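Local coordinates for protein halogenase PltM (PDB 6BZN) that halogenates phenolic compounds, adding chlorine, bromine or iodine, and is a flavoprotein that probably works with reduced FAD as related flavin-dependent halogenases do, at residues K79-P84 / R363-V368; V393-Q398 / S469-S474; D397-C402 / N414-V419. All coordinates share one frame; numbering follows the deposited sequence. Where two conformers were deposited one is given.

Contacts 2 and 3 both use helix 383-406 and lie buried in the helical part of the chain, their centres about 8 Å apart, and they touch through Phe-471 and Ser-474 on one side and Leu-399, Trp-416 and Val-419 on the other. Contact 1 is separate, its centre about 29 Å from that of contact 2, and only partly buried. It joins helices 68-81 and 352-374, the second of which is followed in the chain by helix 383-406. In contacts 2 and 3 one large aromatic fills the gap between helices and meets aliphatic carbons and backbone carbonyls. Nearer the surface, contact 1 pairs its aromatic with an arginine whose charge has an acidic mate.

Contact 1 (K79-P84 / R363-V368); sequences KRFDIP and RLAPKV
A chi1 of 174° sets CG of Arg-80 trans to the main-chain nitrogen, and a bend at chi2 (63°) then carries the guanidinium toward Pro-366; next to it Phe-81 keeps CG beside its own nitrogen (chi1 -63°) and sends its ring toward Ala-365. The contact is plain helix-helix packing, in which the C-terminal part of helix 68-81 meets the middle of helix 352-374 within the FAD-dependent halogenase fold. Phe-81 and Arg-80 lean on each other, the aliphatic CG of the arginine sitting 3.5 Å above the plane of the phenyl ring near its rim. The phenyl ring reaches across with its far end: Phe-81 CZ comes to 3.6 Å from Ala-365 CB. A single methyl suits this place, because the ring can draw close to the helix. Phe-81 CZ also lies 4.1 Å from Pro-366 CD, and here the proline carbon stands at the ring edge, near its plane. Proline suits the place because its apolar CB, CG and CD meet both the guanidinium and the ring edge; lacking an N-H, it gives the turn before no backbone bond, and the helix is kinked there. Val-41 of helix 33-44 touches both Phe-81 and Ala-365, adding a third helix to the apolar side. The polar side belongs to Arg-80, whose NH2 makes a salt bridge with Asp-448 of helix 444-452. That bond is likely to steady the guanidinium while it rests obliquely against the proline ring, with Arg-80 NH2 at 3.6 Å from Pro-366 CG and 3.7 Å from Pro-366 CB.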
# COMPACT_ATOMS: atom_id res chain seq x y z
N LYS A 79 3.16 -12.12 15.46
CA LYS A 79 2.58 -13.00 16.48
C LYS A 79 2.30 -14.39 15.93
O LYS A 79 2.57 -15.39 16.60
CB LYS A 79 1.30 -12.38 17.07
CG LYS A 79 0.97 -12.90 18.46
CD LYS A 79 1.90 -12.28 19.50
CE LYS A 79 1.67 -12.81 20.90
NZ LYS A 79 2.32 -11.92 21.91
N ARG A 80 1.78 -14.46 14.71
CA ARG A 80 1.49 -15.74 14.05
C ARG A 80 2.73 -16.62 13.91
O ARG A 80 2.62 -17.84 14.01
CB ARG A 80 0.85 -15.50 12.67
CG ARG A 80 0.63 -16.72 11.80
CD ARG A 80 -0.35 -17.68 12.45
NE ARG A 80 -0.58 -18.85 11.63
CZ ARG A 80 0.24 -19.90 11.54
NH1 ARG A 80 1.37 -19.94 12.24
NH2 ARG A 80 -0.10 -20.93 10.76
N PHE A 81 3.90 -16.02 13.70
CA PHE A 81 5.13 -16.79 13.50
C PHE A 81 6.18 -16.60 14.60
O PHE A 81 7.29 -17.12 14.47
CB PHE A 81 5.70 -16.52 12.09
CG PHE A 81 4.78 -16.95 11.00
CD1 PHE A 81 4.66 -18.29 10.67
CD2 PHE A 81 3.99 -16.03 10.31
CE1 PHE A 81 3.79 -18.71 9.68
CE2 PHE A 81 3.12 -16.44 9.31
CZ PHE A 81 3.01 -17.78 9.00
N ASP A 82 5.83 -15.90 15.68
CA ASP A 82 6.74 -15.67 16.82
C ASP A 82 8.07 -15.05 16.37
O ASP A 82 9.14 -15.56 16.70
CB ASP A 82 6.96 -16.98 17.63
CG ASP A 82 7.86 -16.77 18.87
OD1 ASP A 82 7.72 -15.73 19.56
OD2 ASP A 82 8.74 -17.65 19.13
N ILE A 83 8.00 -13.97 15.61
CA ILE A 83 9.16 -13.18 15.29
C ILE A 83 8.91 -11.77 15.78
O ILE A 83 8.35 -10.95 15.04
CB ILE A 83 9.48 -13.19 13.77
CG1 ILE A 83 9.57 -14.63 13.26
CG2 ILE A 83 10.79 -12.46 13.54
CD1 ILE A 83 9.93 -14.80 11.79
N PRO A 84 9.32 -11.46 17.02
CA PRO A 84 9.09 -10.11 17.56
C PRO A 84 9.55 -8.92 16.70
O PRO A 84 8.87 -7.88 16.70
CB PRO A 84 9.89 -10.11 18.86
CG PRO A 84 9.93 -11.52 19.28
CD PRO A 84 9.83 -12.38 18.05
N ARG A 363 -1.72 -15.03 4.59
CA ARG A 363 -2.55 -16.10 4.06
C ARG A 363 -1.74 -17.23 3.41
O ARG A 363 -2.09 -18.40 3.57
CB ARG A 363 -3.54 -15.55 3.04
CG ARG A 363 -4.61 -14.67 3.65
CD ARG A 363 -5.40 -13.96 2.57
NE ARG A 363 -6.55 -13.21 3.08
CZ ARG A 363 -7.77 -13.71 3.30
NH1 ARG A 363 -8.05 -14.99 3.09
NH2 ARG A 363 -8.74 -12.91 3.74
N LEU A 364 -0.70 -16.87 2.66
CA LEU A 364 0.09 -17.85 1.90
C LEU A 364 0.98 -18.74 2.77
O LEU A 364 1.09 -19.95 2.52
CB LEU A 364 0.95 -17.12 0.86
CG LEU A 364 1.89 -17.98 0.01
CD1 LEU A 364 1.13 -18.93 -0.89
CD2 LEU A 364 2.85 -17.08 -0.78
N ALA A 365 1.66 -18.16 3.76
CA ALA A 365 2.74 -18.86 4.46
C ALA A 365 2.28 -20.15 5.15
O ALA A 365 2.94 -21.17 5.00
CB ALA A 365 3.48 -17.94 5.43
N PRO A 366 1.12 -20.14 5.84
CA PRO A 366 0.63 -21.38 6.44
C PRO A 366 0.33 -22.46 5.42
O PRO A 366 0.54 -23.64 5.71
CB PRO A 366 -0.67 -20.95 7.15
CG PRO A 366 -0.45 -19.51 7.43
CD PRO A 366 0.26 -19.00 6.21
N LYS A 367 -0.11 -22.06 4.22
CA LYS A 367 -0.40 -23.01 3.16
C LYS A 367 0.87 -23.60 2.57
O LYS A 367 0.89 -24.77 2.21
CB LYS A 367 -1.27 -22.35 2.08
CG LYS A 367 -2.58 -21.83 2.64
CD LYS A 367 -3.40 -21.14 1.58
CE LYS A 367 -4.64 -20.47 2.16
NZ LYS A 367 -5.58 -21.48 2.70
N VAL A 368 1.91 -22.79 2.44
CA VAL A 368 3.20 -23.30 1.94
C VAL A 368 3.78 -24.29 2.95
O VAL A 368 4.31 -25.34 2.56
CB VAL A 368 4.17 -22.13 1.62
CG1 VAL A 368 5.57 -22.63 1.31
CG2 VAL A 368 3.63 -21.33 0.45

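Contact 2 (V393-Q398 / S469-S474); sequences VATNDQ and SLFRQS
Phe-471 spans the space to Thr-395 and Gln-398, packing helix 465-483 against helix 383-406 in the helical region of this flavin-dependent halogenase. From its CB the side chain leaves with CG trans to the backbone nitrogen (chi1 -178°), which points the ring at the neighbouring helix. Along one flank, Phe-471 CD1 lies 4.2 Å from CG1 of Val-419 on helix 410-441. Along the other, Phe-471 CE2 meets the methyl CG2 of Thr-395 at 4.1 Å and CB of Gln-398 at 4.2 Å. The tip goes deepest: Phe-471 CZ is 4.0 Å from Thr-395 CG2 and 3.9 Å from Thr-395 O, the carbonyl oxygen lying at the ring edge, near its plane, where the positive rim of an aromatic suits it. The same CZ atom lies 3.8 Å from Leu-399 N. Threonine fits this buried place because its two branches part company: CG2 faces the phenyl ring, while OG1 bonds to Asn-391 O one turn back in its own helix. Gln-398 lends only its CB to the ring. Beyond the ring, Ser-474 hides its hydroxyl by turning it back on its helix, so that OG and N of Ser-474 reach Leu-470 O from opposite faces of the carbonyl, OG at 2.8 Å.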
# COMPACT_ATOMS: atom_id res chain seq x y z
N VAL A 393 -7.03 -6.29 -5.59
CA VAL A 393 -6.65 -5.44 -6.71
C VAL A 393 -7.90 -4.83 -7.37
O VAL A 393 -7.93 -3.63 -7.70
CB VAL A 393 -5.77 -6.21 -7.72
CG1 VAL A 393 -5.52 -5.40 -8.98
CG2 VAL A 393 -4.43 -6.58 -7.07
N ALA A 394 -8.94 -5.65 -7.54
CA ALA A 394 -10.21 -5.16 -8.09
C ALA A 394 -10.83 -4.07 -7.20
O ALA A 394 -11.22 -3.02 -7.68
CB ALA A 394 -11.18 -6.30 -8.28
N THR A 395 -10.88 -4.32 -5.90
CA THR A 395 -11.39 -3.32 -4.95
C THR A 395 -10.55 -2.06 -4.98
O THR A 395 -11.08 -0.96 -5.00
CB THR A 395 -11.45 -3.89 -3.52
OG1 THR A 395 -12.40 -4.95 -3.49
CG2 THR A 395 -11.88 -2.81 -2.50
N ASN A 396 -9.24 -2.23 -5.00
CA ASN A 396 -8.29 -1.12 -5.04
C ASN A 396 -8.53 -0.28 -6.31
O ASN A 396 -8.53 0.96 -6.25
CB ASN A 396 -6.87 -1.72 -4.98
CG ASN A 396 -5.76 -0.71 -4.67
OD1 ASN A 396 -5.96 0.51 -4.55
ND2 ASN A 396 -4.56 -1.25 -4.51
N ASP A 397 -8.80 -0.95 -7.44
CA ASP A 397 -9.09 -0.27 -8.71
C ASP A 397 -10.36 0.59 -8.63
O ASP A 397 -10.37 1.72 -9.12
CB ASP A 397 -9.23 -1.29 -9.83
CG ASP A 397 -9.28 -0.67 -11.22
OD1 ASP A 397 -8.59 0.34 -11.49
OD2 ASP A 397 -9.99 -1.24 -12.08
N GLN A 398 -11.43 0.06 -8.03
CA GLN A 398 -12.67 0.84 -7.86
C GLN A 398 -12.44 2.00 -6.89
O GLN A 398 -12.77 3.15 -7.21
CB GLN A 398 -13.85 -0.03 -7.41
CG GLN A 398 -14.49 -0.86 -8.51
CD GLN A 398 -15.16 -0.03 -9.60
OE1 GLN A 398 -16.04 0.79 -9.32
NE2 GLN A 398 -14.75 -0.23 -10.85
N SER A 469 -22.12 -2.99 0.66
CA SER A 469 -23.27 -2.37 -0.03
C SER A 469 -23.04 -0.86 -0.27
O SER A 469 -23.28 -0.35 -1.38
CB SER A 469 -24.56 -2.60 0.77
OG SER A 469 -25.63 -1.85 0.23
N LEU A 470 -22.60 -0.15 0.77
CA LEU A 470 -22.26 1.27 0.63
C LEU A 470 -21.17 1.47 -0.42
O LEU A 470 -21.30 2.34 -1.29
CB LEU A 470 -21.84 1.89 1.96
CG LEU A 470 -21.25 3.30 1.93
CD1 LEU A 470 -22.25 4.33 1.42
CD2 LEU A 470 -20.75 3.66 3.32
N PHE A 471 -20.10 0.67 -0.35
CA PHE A 471 -18.99 0.82 -1.27
C PHE A 471 -19.43 0.57 -2.72
O PHE A 471 -19.15 1.39 -3.58
CB PHE A 471 -17.86 -0.11 -0.88
CG PHE A 471 -16.64 0.02 -1.75
CD1 PHE A 471 -15.75 1.05 -1.55
CD2 PHE A 471 -16.39 -0.90 -2.76
CE1 PHE A 471 -14.62 1.16 -2.33
CE2 PHE A 471 -15.26 -0.79 -3.56
CZ PHE A 471 -14.37 0.24 -3.35
N ARG A 472 -20.13 -0.53 -2.96
CA ARG A 472 -20.62 -0.88 -4.30
C ARG A 472 -21.49 0.24 -4.90
O ARG A 472 -21.24 0.72 -6.01
CB ARG A 472 -21.37 -2.23 -4.23
CG ARG A 472 -21.92 -2.78 -5.53
CD ARG A 472 -22.67 -4.11 -5.34
NE ARG A 472 -23.64 -4.10 -4.23
CZ ARG A 472 -24.85 -3.53 -4.25
NH1 ARG A 472 -25.31 -2.89 -5.32
NH2 ARG A 472 -25.62 -3.61 -3.16
N GLN A 473 -22.48 0.68 -4.13
CA GLN A 473 -23.40 1.73 -4.60
C GLN A 473 -22.73 3.09 -4.78
O GLN A 473 -23.01 3.80 -5.75
CB GLN A 473 -24.61 1.84 -3.67
CG GLN A 473 -25.49 0.60 -3.69
CD GLN A 473 -26.69 0.74 -2.77
OE1 GLN A 473 -26.77 0.14 -1.71
NE2 GLN A 473 -27.62 1.58 -3.18
N SER A 474 -21.82 3.45 -3.87
CA SER A 474 -21.05 4.69 -4.00
C SER A 474 -20.15 4.71 -5.24
O SER A 474 -20.06 5.74 -5.90
CB SER A 474 -20.22 4.95 -2.74
OG SER A 474 -21.07 5.07 -1.62

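Contact 3 (D397-C402 / N414-V419); sequences DQLVSC and NVWHRV
The indole of Trp-416 points its six-membered ring at Leu-399 and Cys-402 and is sandwiched between two residues. Cys-402 lies over one face near the rim, with its backbone C 4.0 Å above the ring plane, and Val-419 CB lies over the opposite face. The closest approach is Cys-402 CB to Trp-416 CH2, 3.5 Å. The sulfur stands further off, Cys-402 SG being 5.3 Å from the centre of the six-membered ring and 44° off its normal, an oblique sulfur-aromatic contact. Leu-399 O comes instead to the edge, near the ring plane, 3.7 Å from Trp-416 CZ2, and Leu-399 CD1 packs on the same Trp-416 CZ2 at 4.2 Å. With chi1 at 168°, CG of Trp-416 is trans to the main-chain nitrogen, throwing the indole across the gap. The two segments belong to a helical hairpin: helices 383-406 and 410-441 follow one another through a short turn and run in opposing senses, so that the CA atoms nearest across the gap are those of Leu-399 and Val-419, and of Cys-402 and Trp-416. A small cysteine suits the spot beneath so broad a ring. The buried indole N-H is satisfied by Ser-403 OG, which is also hydrogen-bonded to Leu-399 O. Putting an alanine in place of Trp-416 removes the indole N-H, which would probably leave Ser-403 OG without that donor and open a gap between Cys-402 and Val-419. On helix 410-441 itself, Asn-414 O accepts from His-417 ND1 and Arg-418 NE. Arg-418 grips Asn-414 side-on, and its NH2 meets Asn-414 OD1 at 2.8 Å with an N-H...O angle of 160°.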
# COMPACT_ATOMS: atom_id res chain seq x y z
N ASP A 397 -8.80 -0.95 -7.44
CA ASP A 397 -9.09 -0.27 -8.71
C ASP A 397 -10.36 0.59 -8.63
O ASP A 397 -10.37 1.72 -9.12
CB ASP A 397 -9.23 -1.29 -9.83
CG ASP A 397 -9.28 -0.67 -11.22
OD1 ASP A 397 -8.59 0.34 -11.49
OD2 ASP A 397 -9.99 -1.24 -12.08
N GLN A 398 -11.43 0.06 -8.03
CA GLN A 398 -12.67 0.84 -7.86
C GLN A 398 -12.44 2.00 -6.89
O GLN A 398 -12.77 3.15 -7.21
CB GLN A 398 -13.85 -0.03 -7.41
CG GLN A 398 -14.49 -0.86 -8.51
CD GLN A 398 -15.16 -0.03 -9.60
OE1 GLN A 398 -16.04 0.79 -9.32
NE2 GLN A 398 -14.75 -0.23 -10.85
N LEU A 399 -11.82 1.71 -5.75
CA LEU A 399 -11.54 2.76 -4.78
C LEU A 399 -10.79 3.94 -5.41
O LEU A 399 -11.20 5.10 -5.24
CB LEU A 399 -10.75 2.21 -3.59
CG LEU A 399 -10.18 3.23 -2.59
CD1 LEU A 399 -11.31 3.94 -1.85
CD2 LEU A 399 -9.22 2.57 -1.63
N VAL A 400 -9.73 3.63 -6.15
CA VAL A 400 -8.84 4.65 -6.64
C VAL A 400 -9.45 5.37 -7.84
O VAL A 400 -9.42 6.59 -7.88
CB VAL A 400 -7.44 4.08 -6.98
CG1 VAL A 400 -6.61 5.08 -7.77
CG2 VAL A 400 -6.71 3.71 -5.69
N SER A 401 -10.01 4.63 -8.79
CA SER A 401 -10.64 5.27 -9.95
C SER A 401 -11.75 6.22 -9.52
O SER A 401 -11.83 7.36 -9.99
CB SER A 401 -11.16 4.24 -10.96
OG SER A 401 -12.15 3.40 -10.40
N CYS A 402 -12.60 5.78 -8.60
CA CYS A 402 -13.67 6.66 -8.09
C CYS A 402 -13.11 7.87 -7.33
O CYS A 402 -13.68 8.96 -7.41
CB CYS A 402 -14.66 5.86 -7.24
SG CYS A 402 -15.59 4.64 -8.22
N ASN A 414 -14.92 15.72 -0.06
CA ASN A 414 -15.24 15.64 1.36
C ASN A 414 -16.28 14.55 1.61
O ASN A 414 -16.09 13.69 2.48
CB ASN A 414 -15.69 17.03 1.87
CG ASN A 414 -16.06 17.04 3.34
OD1 ASN A 414 -15.70 16.16 4.11
ND2 ASN A 414 -16.81 18.07 3.74
N VAL A 415 -17.35 14.52 0.81
CA VAL A 415 -18.37 13.48 0.97
C VAL A 415 -17.76 12.10 0.65
O VAL A 415 -17.90 11.15 1.43
CB VAL A 415 -19.62 13.72 0.10
CG1 VAL A 415 -20.63 12.63 0.35
CG2 VAL A 415 -20.27 15.07 0.44
N TRP A 416 -17.07 12.02 -0.49
CA TRP A 416 -16.48 10.75 -0.94
C TRP A 416 -15.51 10.12 0.06
O TRP A 416 -15.55 8.91 0.26
CB TRP A 416 -15.81 10.90 -2.32
CG TRP A 416 -14.96 9.71 -2.66
CD1 TRP A 416 -13.61 9.64 -2.58
CD2 TRP A 416 -15.41 8.42 -3.04
NE1 TRP A 416 -13.18 8.40 -2.96
CE2 TRP A 416 -14.27 7.62 -3.23
CE3 TRP A 416 -16.67 7.86 -3.27
CZ2 TRP A 416 -14.35 6.29 -3.64
CZ3 TRP A 416 -16.75 6.53 -3.68
CH2 TRP A 416 -15.59 5.76 -3.86
N HIS A 417 -14.65 10.92 0.69
CA HIS A 417 -13.60 10.35 1.55
C HIS A 417 -14.17 9.55 2.72
O HIS A 417 -13.51 8.64 3.20
CB HIS A 417 -12.56 11.40 1.99
CG HIS A 417 -12.75 11.95 3.37
ND1 HIS A 417 -13.70 12.90 3.68
CD2 HIS A 417 -12.05 11.73 4.52
CE1 HIS A 417 -13.60 13.22 4.96
NE2 HIS A 417 -12.61 12.53 5.49
N ARG A 418 -15.40 9.85 3.13
CA ARG A 418 -16.08 9.10 4.18
C ARG A 418 -16.43 7.68 3.78
O ARG A 418 -16.57 6.83 4.65
CB ARG A 418 -17.35 9.84 4.64
CG ARG A 418 -17.04 11.20 5.26
CD ARG A 418 -17.94 12.31 4.73
NE ARG A 418 -17.37 13.61 5.10
CZ ARG A 418 -17.44 14.17 6.31
NH1 ARG A 418 -18.14 13.61 7.30
NH2 ARG A 418 -16.81 15.32 6.53
N VAL A 419 -16.58 7.42 2.48
CA VAL A 419 -16.78 6.05 1.97
C VAL A 419 -15.50 5.22 2.20
O VAL A 419 -15.54 4.14 2.80
CB VAL A 419 -17.21 6.06 0.49
CG1 VAL A 419 -17.31 4.65 -0.09
CG2 VAL A 419 -18.55 6.77 0.34